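Local coordinates for protein ribokinase, putative (Burkholderia thailandensis, PDB 3B1N) that probably phosphorylates nucleosides as a kinase of the ribokinase (PfkB) family, and binds ADP together with the nucleoside analogue mizoribine, at residues G68-G71 with P77-D80. Residues are numbered along the deposited sequence; the frame is centred on the assembly and turned at random.
Sequences GTLG and PYLD
Leu70 meets Tyr78 and Leu79 mainly through its CD1 methyl, where strand 64-71 is covered by helix 76-85 in a beta-alpha-beta unit of the Rossmann-like ribokinase fold, completed by the parallel strand 88-95. The contact is purely apolar, with no hydrogen bond across it, and buries 114 Å² in total. Its closest approach is Leu70 CD1 to Leu79 CD2, 3.8 Å, the two side chains running past each other in opposite directions. Leu70 CB points at the helix, and with chi2 at 167° CD1 is anti to CA, an extended branch that spans much of the gap between backbones whose nearest CA atoms, Leu70 CA and Tyr78 CA, are 8.7 Å apart. Tyr78, buried, gives the larger share of the helix surface covered. Leu70 CD1 stands 4.1 Å from Tyr78 CB, the side chains cross at about a right angle, and Leu70 CD2 approaches the ring obliquely at longer range. The loose side is the outer one: Pro77 and Asp80 are exposed and make no contact with 68-71, while Leu79, partly exposed, also packs on Val92 and Val94 of strand 88-95. Tyr78 instead extends inward, its side chain about 7 Å from bound mizoribine at the nearest atoms; its ring meets Phe46 edge-to-face, and the phenol oxygen OH is hydrogen-bonded to Gly47 O and Gln290 NE2.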
ATOM      1  N   GLY B  68      19.210 -17.090  -0.361  1.00 10.34           N
ATOM      2  CA  GLY B  68      17.751 -16.907  -0.501  1.00 10.20           C
ATOM      3  C   GLY B  68      17.243 -17.708  -1.663  1.00 10.90           C
ATOM      4  O   GLY B  68      18.036 -18.313  -2.431  1.00 11.25           O
ATOM      5  N   THR B  69      15.915 -17.707  -1.830  1.00 10.83           N
ATOM      6  CA  THR B  69      15.292 -18.430  -2.926  1.00 11.76           C
ATOM      7  C   THR B  69      14.592 -17.491  -3.914  1.00 11.10           C
ATOM      8  O   THR B  69      13.960 -16.500  -3.487  1.00 13.66           O
ATOM      9  CB  THR B  69      14.246 -19.456  -2.357  1.00 12.05           C
ATOM     10  OG1 THR B  69      13.477 -18.816  -1.332  1.00 13.55           O
ATOM     11  CG2 THR B  69      14.974 -20.618  -1.701  1.00 13.56           C
ATOM     12  N   LEU B  70      14.749 -17.804  -5.200  1.00  9.37           N
ATOM     13  CA  LEU B  70      14.072 -17.147  -6.340  1.00 10.57           C
ATOM     14  C   LEU B  70      13.198 -18.167  -7.079  1.00 10.63           C
ATOM     15  O   LEU B  70      13.332 -19.389  -6.856  1.00 12.34           O
ATOM     16  CB  LEU B  70      15.076 -16.568  -7.346  1.00 10.39           C
ATOM     17  CG  LEU B  70      15.735 -15.270  -6.858  1.00  9.30           C
ATOM     18  CD1 LEU B  70      16.935 -15.010  -7.827  1.00 11.26           C
ATOM     19  CD2 LEU B  70      14.718 -14.130  -6.894  1.00 11.35           C
ATOM     20  N   GLY B  71      12.281 -17.672  -7.904  1.00 11.26           N
ATOM     21  CA  GLY B  71      11.389 -18.584  -8.677  1.00 11.90           C
ATOM     22  C   GLY B  71      11.837 -18.596 -10.130  1.00 11.77           C
ATOM     23  O   GLY B  71      12.056 -17.530 -10.699  1.00 11.68           O
ATOM     24  N   PRO B  77      16.297 -12.088 -14.700  1.00 11.83           N
ATOM     25  CA  PRO B  77      16.870 -10.730 -14.609  1.00 11.69           C
ATOM     26  C   PRO B  77      17.691 -10.522 -13.350  1.00 12.09           C
ATOM     27  O   PRO B  77      18.718  -9.809 -13.378  1.00 11.80           O
ATOM     28  CB  PRO B  77      15.635  -9.816 -14.643  1.00 12.93           C
ATOM     29  CG  PRO B  77      14.679 -10.629 -15.528  1.00 13.84           C
ATOM     30  CD  PRO B  77      14.856 -12.049 -15.039  1.00 13.17           C
ATOM     31  N   TYR B  78      17.265 -11.093 -12.236  1.00 10.84           N
ATOM     32  CA  TYR B  78      18.022 -10.962 -10.989  1.00  9.97           C
ATOM     33  C   TYR B  78      19.315 -11.752 -11.042  1.00 11.39           C
ATOM     34  O   TYR B  78      20.335 -11.234 -10.572  1.00 11.02           O
ATOM     35  CB  TYR B  78      17.158 -11.384  -9.770  1.00 10.93           C
ATOM     36  CG  TYR B  78      17.277 -10.441  -8.580  1.00  9.08           C
ATOM     37  CD1 TYR B  78      16.139 -10.027  -7.861  1.00 10.42           C
ATOM     38  CD2 TYR B  78      18.527 -10.065  -8.087  1.00 11.79           C
ATOM     39  CE1 TYR B  78      16.238  -9.193  -6.760  1.00 10.60           C
ATOM     40  CE2 TYR B  78      18.637  -9.229  -6.988  1.00 10.82           C
ATOM     41  CZ  TYR B  78      17.481  -8.796  -6.323  1.00  9.44           C
ATOM     42  OH  TYR B  78      17.621  -7.983  -5.229  1.00  8.70           O
ATOM     43  N   LEU B  79      19.282 -12.977 -11.604  1.00 11.22           N
ATOM     44  CA  LEU B  79      20.511 -13.768 -11.736  1.00 11.25           C
ATOM     45  C   LEU B  79      21.482 -12.998 -12.600  1.00 11.34           C
ATOM     46  O   LEU B  79      22.695 -12.927 -12.227  1.00 12.73           O
ATOM     47  CB  LEU B  79      20.254 -15.144 -12.339  1.00 12.63           C
ATOM     48  CG  LEU B  79      19.271 -15.973 -11.501  1.00 13.67           C
ATOM     49  CD1 LEU B  79      19.037 -17.269 -12.226  1.00 14.92           C
ATOM     50  CD2 LEU B  79      19.778 -16.239 -10.062  1.00 16.86           C
ATOM     51  N   ASP B  80      20.982 -12.413 -13.701  1.00 11.44           N
ATOM     52  CA  ASP B  80      21.910 -11.704 -14.637  1.00 11.35           C
ATOM     53  C   ASP B  80      22.479 -10.466 -13.965  1.00 12.73           C
ATOM     54  O   ASP B  80      23.649 -10.142 -14.147  1.00 13.29           O
ATOM     55  CB  ASP B  80      21.134 -11.353 -15.903  1.00 13.18           C
ATOM     56  CG  ASP B  80      20.809 -12.576 -16.738  1.00 12.09           C
ATOM     57  OD1 ASP B  80      21.290 -13.688 -16.442  1.00 15.83           O
ATOM     58  OD2 ASP B  80      20.089 -12.358 -17.723  1.00 18.04           O
TER